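Aspartate aminotransferase (Plasmodium falciparum, PDB 3K7Y) probably catalyses the pyridoxal-phosphate-dependent transfer of an amino group from L-aspartate to 2-oxoglutarate, giving oxaloacetate and L-glutamate. Local coordinates at residues I200-I214 / L230-C244. Sequence-based numbering, arbitrary orientation.
Sequences IEIVLHKKHVIIFDI and LIRKFEEKNIAFSVC. With PLP (pyridoxal-5'-phosphate), chain B.
Phe212 drives the edge of its ring into two other phenylalanines, making two T-shaped pairs. Its CZ sits over the centre of one face of Phe234, with the planes at 83°. Phe212 CE1 meets a face of Phe241 near the rim, 3.5 Å from Phe241 CG. Phe241 CG lies between its own backbone N and carbonyl carbon (chi1 52°), which turns the ring across the edge of Phe212. Ile231 CG1 covers the centre of one Phe212 face in a CH-pi contact, and Ile210 CG2 lies over the opposite face. Ile200 CD1 packs on the other face of Phe234, 3.7 Å from the ring centroid. Val203 CG1 touches the rim of that ring at CE2. Further out, Ile239 CD1 rests against both Ile200 CG2 and Leu204 CG.

Strands 209-214 and 241-244 run parallel, joined by backbone bonds. Phe212 N bonds to Ser242 O at 2.7 Å, and Cys244 N to Phe212 O. Ile214 N bonds in turn to Cys244 O. On the face away from Phe212, Asp213 OD2 lies 2.7 Å from N1 of pyridoxal phosphate. Strand 209-214, helix 229-235 and strand 241-246 form a beta-alpha-beta unit of the large domain of class I aminotransferases, with a cofactor-binding aspartate on its first strand.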
loop_
_atom_site.group_PDB
_atom_site.type_symbol
_atom_site.label_atom_id
_atom_site.label_comp_id
_atom_site.label_asym_id
_atom_site.label_seq_id
_atom_site.Cartn_x
_atom_site.Cartn_y
_atom_site.Cartn_z
ATOM N N ILE A 200 -9.057 -0.777 -33.367
ATOM C CA ILE A 200 -7.732 -1.297 -33.596
ATOM C C ILE A 200 -7.111 -0.497 -34.721
ATOM O O ILE A 200 -5.950 -0.119 -34.647
ATOM C CB ILE A 200 -7.769 -2.790 -33.947
ATOM C CG1 ILE A 200 -8.585 -3.567 -32.902
ATOM C CG2 ILE A 200 -6.349 -3.355 -34.098
ATOM C CD1 ILE A 200 -7.926 -3.725 -31.532
ATOM N N GLU A 201 -7.901 -0.195 -35.744
ATOM C CA GLU A 201 -7.356 0.524 -36.892
ATOM C C GLU A 201 -6.972 1.963 -36.564
ATOM O O GLU A 201 -5.903 2.423 -36.980
ATOM C CB GLU A 201 -8.288 0.479 -38.099
ATOM C CG GLU A 201 -7.547 0.887 -39.360
ATOM C CD GLU A 201 -8.248 0.472 -40.630
ATOM O OE1 GLU A 201 -7.540 0.299 -41.650
ATOM O OE2 GLU A 201 -9.497 0.322 -40.604
ATOM N N ILE A 202 -7.849 2.652 -35.827
ATOM C CA ILE A 202 -7.605 4.022 -35.349
ATOM C C ILE A 202 -6.370 4.068 -34.452
ATOM O O ILE A 202 -5.472 4.895 -34.646
ATOM C CB ILE A 202 -8.807 4.590 -34.539
ATOM C CG1 ILE A 202 -10.124 4.459 -35.316
ATOM C CG2 ILE A 202 -8.540 6.046 -34.103
ATOM C CD1 ILE A 202 -11.288 5.230 -34.686
ATOM N N VAL A 203 -6.343 3.170 -33.473
ATOM C CA VAL A 203 -5.248 3.080 -32.512
ATOM C C VAL A 203 -3.921 2.800 -33.205
ATOM O O VAL A 203 -2.890 3.300 -32.768
ATOM C CB VAL A 203 -5.534 2.006 -31.430
ATOM C CG1 VAL A 203 -4.308 1.757 -30.546
ATOM C CG2 VAL A 203 -6.716 2.419 -30.588
ATOM N N LEU A 204 -3.955 2.017 -34.283
ATOM C CA LEU A 204 -2.756 1.742 -35.080
ATOM C C LEU A 204 -2.269 2.950 -35.881
ATOM O O LEU A 204 -1.066 3.217 -35.937
ATOM C CB LEU A 204 -2.987 0.565 -36.024
ATOM C CG LEU A 204 -2.852 -0.817 -35.400
ATOM C CD1 LEU A 204 -3.581 -1.843 -36.252
ATOM C CD2 LEU A 204 -1.393 -1.193 -35.217
ATOM N N HIS A 205 -3.198 3.668 -36.505
ATOM C CA HIS A 205 -2.844 4.852 -37.276
ATOM C C HIS A 205 -2.301 5.953 -36.376
ATOM O O HIS A 205 -1.281 6.561 -36.698
ATOM C CB HIS A 205 -4.025 5.364 -38.112
ATOM C CG HIS A 205 -3.644 6.413 -39.115
ATOM N ND1 HIS A 205 -4.264 7.644 -39.182
ATOM C CD2 HIS A 205 -2.696 6.417 -40.086
ATOM C CE1 HIS A 205 -3.722 8.357 -40.156
ATOM N NE2 HIS A 205 -2.767 7.637 -40.719
ATOM N N LYS A 206 -2.963 6.187 -35.244
ATOM C CA LYS A 206 -2.597 7.289 -34.350
ATOM C C LYS A 206 -1.540 6.898 -33.306
ATOM O O LYS A 206 -1.056 7.745 -32.534
ATOM C CB LYS A 206 -3.839 7.841 -33.646
ATOM C CG LYS A 206 -5.014 8.138 -34.558
ATOM C CD LYS A 206 -5.484 9.553 -34.372
ATOM C CE LYS A 206 -4.754 10.451 -35.329
ATOM N NZ LYS A 206 -4.472 11.749 -34.684
ATOM N N LYS A 207 -1.217 5.605 -33.268
ATOM C CA LYS A 207 -0.201 5.051 -32.366
ATOM C C LYS A 207 -0.448 5.365 -30.879
ATOM O O LYS A 207 0.467 5.272 -30.055
ATOM C CB LYS A 207 1.205 5.475 -32.822
ATOM C CG LYS A 207 1.573 5.014 -34.245
ATOM C CD LYS A 207 2.635 5.908 -34.901
ATOM C CE LYS A 207 2.042 7.238 -35.413
ATOM N NZ LYS A 207 3.058 8.309 -35.741
ATOM N N HIS A 208 -1.692 5.702 -30.543
ATOM C CA HIS A 208 -2.088 6.003 -29.168
ATOM C C HIS A 208 -1.560 5.000 -28.154
ATOM O O HIS A 208 -1.274 3.849 -28.485
ATOM C CB HIS A 208 -3.607 6.052 -29.038
ATOM C CG HIS A 208 -4.239 7.246 -29.677
ATOM N ND1 HIS A 208 -5.487 7.199 -30.255
ATOM C CD2 HIS A 208 -3.804 8.518 -29.821
ATOM C CE1 HIS A 208 -5.798 8.395 -30.723
ATOM N NE2 HIS A 208 -4.791 9.213 -30.476
ATOM N N VAL A 209 -1.448 5.458 -26.914
ATOM C CA VAL A 209 -1.034 4.613 -25.815
ATOM C C VAL A 209 -2.240 4.366 -24.934
ATOM O O VAL A 209 -2.810 5.312 -24.363
ATOM C CB VAL A 209 0.068 5.275 -25.004
ATOM C CG1 VAL A 209 0.303 4.516 -23.695
ATOM C CG2 VAL A 209 1.341 5.353 -25.840
ATOM N N ILE A 210 -2.629 3.096 -24.826
ATOM C CA ILE A 210 -3.852 2.745 -24.109
ATOM C C ILE A 210 -3.614 2.114 -22.719
ATOM O O ILE A 210 -2.700 1.309 -22.512
ATOM C CB ILE A 210 -4.799 1.891 -24.998
ATOM C CG1 ILE A 210 -5.146 2.632 -26.304
ATOM C CG2 ILE A 210 -6.066 1.498 -24.242
ATOM C CD1 ILE A 210 -5.973 3.918 -26.155
ATOM N N ILE A 211 -4.433 2.527 -21.758
ATOM C CA ILE A 211 -4.393 1.961 -20.419
ATOM C C ILE A 211 -5.781 1.425 -20.182
ATOM O O ILE A 211 -6.741 2.193 -20.151
ATOM C CB ILE A 211 -4.066 3.026 -19.320
ATOM C CG1 ILE A 211 -2.623 3.546 -19.435
ATOM C CG2 ILE A 211 -4.338 2.456 -17.918
ATOM C CD1 ILE A 211 -2.406 4.633 -20.493
ATOM N N PHE A 212 -5.893 0.112 -20.041
ATOM C CA PHE A 212 -7.187 -0.490 -19.802
ATOM C C PHE A 212 -7.442 -0.559 -18.306
ATOM O O PHE A 212 -6.558 -0.973 -17.533
ATOM C CB PHE A 212 -7.240 -1.893 -20.409
ATOM C CG PHE A 212 -7.049 -1.925 -21.891
ATOM C CD1 PHE A 212 -5.768 -2.047 -22.441
ATOM C CD2 PHE A 212 -8.140 -1.841 -22.744
ATOM C CE1 PHE A 212 -5.576 -2.084 -23.827
ATOM C CE2 PHE A 212 -7.963 -1.871 -24.134
ATOM C CZ PHE A 212 -6.675 -1.995 -24.676
ATOM N N ASP A 213 -8.639 -0.154 -17.893
ATOM C CA ASP A 213 -9.034 -0.344 -16.504
ATOM C C ASP A 213 -9.992 -1.529 -16.342
ATOM O O ASP A 213 -11.151 -1.488 -16.783
ATOM C CB ASP A 213 -9.639 0.919 -15.896
ATOM C CG ASP A 213 -9.649 0.886 -14.359
ATOM O OD1 ASP A 213 -9.283 -0.163 -13.746
ATOM O OD2 ASP A 213 -10.017 1.921 -13.757
ATOM N N ILE A 214 -9.495 -2.579 -15.691
ATOM C CA ILE A 214 -10.268 -3.791 -15.503
ATOM C C ILE A 214 -10.512 -4.061 -14.017
ATOM O O ILE A 214 -9.695 -4.691 -13.348
ATOM C CB ILE A 214 -9.621 -4.990 -16.249
ATOM C CG1 ILE A 214 -10.054 -4.987 -17.705
ATOM C CG2 ILE A 214 -10.058 -6.312 -15.663
ATOM C CD1 ILE A 214 -9.111 -4.298 -18.594
ATOM N N LEU A 230 -11.460 -7.147 -26.203
ATOM C CA LEU A 230 -10.770 -6.091 -26.917
ATOM C C LEU A 230 -9.284 -6.220 -26.685
ATOM O O LEU A 230 -8.488 -6.043 -27.614
ATOM C CB LEU A 230 -11.227 -4.724 -26.456
ATOM C CG LEU A 230 -11.308 -3.620 -27.512
ATOM C CD1 LEU A 230 -11.031 -2.299 -26.820
ATOM C CD2 LEU A 230 -10.393 -3.794 -28.726
ATOM N N ILE A 231 -8.919 -6.546 -25.447
ATOM C CA ILE A 231 -7.521 -6.678 -25.074
ATOM C C ILE A 231 -6.891 -7.791 -25.894
ATOM O O ILE A 231 -5.809 -7.609 -26.463
ATOM C CB ILE A 231 -7.349 -6.934 -23.564
ATOM C CG1 ILE A 231 -7.725 -5.676 -22.789
ATOM C CG2 ILE A 231 -5.915 -7.330 -23.238
ATOM C CD1 ILE A 231 -7.779 -5.847 -21.293
ATOM N N ARG A 232 -7.577 -8.928 -25.969
ATOM C CA ARG A 232 -7.047 -10.088 -26.693
ATOM C C ARG A 232 -6.974 -9.851 -28.198
ATOM O O ARG A 232 -6.003 -10.237 -28.857
ATOM C CB ARG A 232 -7.830 -11.353 -26.348
ATOM C CG ARG A 232 -7.373 -11.949 -25.030
ATOM C CD ARG A 232 -8.397 -12.873 -24.444
ATOM N NE ARG A 232 -8.252 -12.996 -22.998
ATOM C CZ ARG A 232 -8.627 -14.065 -22.304
ATOM N NH1 ARG A 232 -9.141 -15.112 -22.929
ATOM N NH2 ARG A 232 -8.472 -14.103 -20.986
ATOM N N LYS A 233 -7.984 -9.179 -28.727
ATOM C CA LYS A 233 -7.953 -8.760 -30.114
ATOM C C LYS A 233 -6.756 -7.825 -30.351
ATOM O O LYS A 233 -5.957 -8.082 -31.246
ATOM C CB LYS A 233 -9.290 -8.143 -30.526
ATOM C CG LYS A 233 -9.651 -8.466 -31.953
ATOM C CD LYS A 233 -11.162 -8.565 -32.196
ATOM C CE LYS A 233 -11.419 -8.710 -33.706
ATOM N NZ LYS A 233 -12.854 -8.790 -34.116
ATOM N N PHE A 234 -6.622 -6.780 -29.526
ATOM C CA PHE A 234 -5.441 -5.895 -29.505
ATOM C C PHE A 234 -4.116 -6.654 -29.564
ATOM O O PHE A 234 -3.201 -6.280 -30.298
ATOM C CB PHE A 234 -5.420 -5.080 -28.216
ATOM C CG PHE A 234 -5.868 -3.662 -28.370
ATOM C CD1 PHE A 234 -7.204 -3.315 -28.223
ATOM C CD2 PHE A 234 -4.945 -2.657 -28.600
ATOM C CE1 PHE A 234 -7.616 -1.989 -28.342
ATOM C CE2 PHE A 234 -5.356 -1.335 -28.723
ATOM C CZ PHE A 234 -6.693 -1.006 -28.595
ATOM N N GLU A 235 -4.012 -7.703 -28.755
ATOM C CA GLU A 235 -2.805 -8.516 -28.691
ATOM C C GLU A 235 -2.472 -9.167 -30.036
ATOM O O GLU A 235 -1.335 -9.096 -30.503
ATOM C CB GLU A 235 -2.935 -9.575 -27.604
ATOM C CG GLU A 235 -1.861 -10.647 -27.681
ATOM C CD GLU A 235 -1.879 -11.563 -26.486
ATOM O OE1 GLU A 235 -2.981 -11.982 -26.053
ATOM O OE2 GLU A 235 -0.784 -11.858 -25.977
ATOM N N GLU A 236 -3.457 -9.812 -30.652
ATOM C CA GLU A 236 -3.276 -10.283 -32.013
ATOM C C GLU A 236 -2.997 -9.058 -32.874
ATOM O O GLU A 236 -3.582 -8.003 -32.651
ATOM C CB GLU A 236 -4.513 -11.021 -32.503
ATOM C CG GLU A 236 -4.293 -11.743 -33.824
ATOM C CD GLU A 236 -5.220 -12.928 -34.004
ATOM O OE1 GLU A 236 -6.377 -12.840 -33.533
ATOM O OE2 GLU A 236 -4.791 -13.944 -34.608
ATOM N N LYS A 237 -2.105 -9.197 -33.854
ATOM C CA LYS A 237 -1.503 -8.037 -34.528
ATOM C C LYS A 237 -1.026 -7.050 -33.458
ATOM O O LYS A 237 -1.626 -6.006 -33.223
ATOM C CB LYS A 237 -2.441 -7.410 -35.581
ATOM C CG LYS A 237 -2.190 -7.920 -37.039
ATOM C CD LYS A 237 -2.857 -9.284 -37.356
ATOM C CE LYS A 237 -2.114 -10.083 -38.445
ATOM N NZ LYS A 237 -2.067 -9.432 -39.786
ATOM N N ASN A 238 0.079 -7.432 -32.831
ATOM C CA ASN A 238 0.500 -6.898 -31.553
ATOM C C ASN A 238 0.634 -5.396 -31.439
ATOM O O ASN A 238 1.421 -4.778 -32.147
ATOM C CB ASN A 238 1.781 -7.595 -31.066
ATOM C CG ASN A 238 2.887 -7.597 -32.095
ATOM O OD1 ASN A 238 3.079 -6.640 -32.842
ATOM N ND2 ASN A 238 3.637 -8.683 -32.125
ATOM N N ILE A 239 -0.157 -4.820 -30.541
ATOM C CA ILE A 239 -0.020 -3.422 -30.146
ATOM C C ILE A 239 0.389 -3.431 -28.672
ATOM O O ILE A 239 0.124 -4.411 -27.964
ATOM C CB ILE A 239 -1.340 -2.607 -30.336
ATOM C CG1 ILE A 239 -2.112 -3.052 -31.587
ATOM C CG2 ILE A 239 -1.031 -1.109 -30.409
ATOM C CD1 ILE A 239 -3.491 -2.424 -31.742
ATOM N N ALA A 240 1.046 -2.361 -28.218
ATOM C CA ALA A 240 1.471 -2.237 -26.814
ATOM C C ALA A 240 0.498 -1.389 -25.974
ATOM O O ALA A 240 -0.147 -0.471 -26.494
ATOM C CB ALA A 240 2.877 -1.680 -26.742
ATOM N N PHE A 241 0.382 -1.700 -24.685
ATOM C CA PHE A 241 -0.579 -1.010 -23.821
ATOM C C PHE A 241 -0.344 -1.343 -22.348
ATOM O O PHE A 241 0.670 -1.945 -22.000
ATOM C CB PHE A 241 -2.006 -1.383 -24.236
ATOM C CG PHE A 241 -2.239 -2.865 -24.331
ATOM C CD1 PHE A 241 -2.315 -3.487 -25.560
ATOM C CD2 PHE A 241 -2.380 -3.638 -23.182
ATOM C CE1 PHE A 241 -2.525 -4.849 -25.646
ATOM C CE2 PHE A 241 -2.584 -4.995 -23.259
ATOM C CZ PHE A 241 -2.656 -5.602 -24.488
ATOM N N SER A 242 -1.282 -0.963 -21.487
ATOM C CA SER A 242 -1.163 -1.244 -20.065
ATOM C C SER A 242 -2.470 -1.692 -19.462
ATOM O O SER A 242 -3.552 -1.325 -19.945
ATOM C CB SER A 242 -0.678 -0.015 -19.320
ATOM O OG SER A 242 0.704 0.105 -19.471
ATOM N N VAL A 243 -2.374 -2.469 -18.386
ATOM C CA VAL A 243 -3.572 -2.962 -17.726
ATOM C C VAL A 243 -3.488 -2.780 -16.205
ATOM O O VAL A 243 -2.535 -3.245 -15.562
ATOM C CB VAL A 243 -3.866 -4.449 -18.078
ATOM C CG1 VAL A 243 -5.280 -4.820 -17.665
ATOM C CG2 VAL A 243 -3.668 -4.722 -19.565
ATOM N N CYS A 244 -4.479 -2.084 -15.647
ATOM C CA CYS A 244 -4.671 -2.044 -14.211
ATOM C C CYS A 244 -5.795 -2.996 -13.889
ATOM O O CYS A 244 -6.895 -2.870 -14.431
ATOM C CB CYS A 244 -5.024 -0.635 -13.754
ATOM S SG CYS A 244 -3.745 0.570 -14.188
HETATM N N1 PLP B . -11.257 1.213 -11.443
HETATM C C2 PLP B . -12.628 1.169 -11.431
HETATM C C2A PLP B . -13.351 1.486 -12.684
HETATM C C3 PLP B . -13.300 0.822 -10.269
HETATM O O3 PLP B . -14.670 0.759 -10.260
HETATM C C4 PLP B . -12.577 0.532 -9.110
HETATM C C4A PLP B . -13.343 0.024 -7.926
HETATM O O4A PLP B . -13.469 -1.198 -7.770
HETATM C C5 PLP B . -11.170 0.567 -9.114
HETATM C C6 PLP B . -10.523 0.923 -10.300
HETATM C C5A PLP B . -10.285 0.284 -7.896
HETATM O O4P PLP B . -10.544 -0.913 -7.183
HETATM P P PLP B . -9.784 -1.221 -5.785
HETATM O O1P PLP B . -9.653 -2.699 -5.552
HETATM O O2P PLP B . -10.624 -0.712 -4.644
HETATM O O3P PLP B . -8.414 -0.584 -5.854
#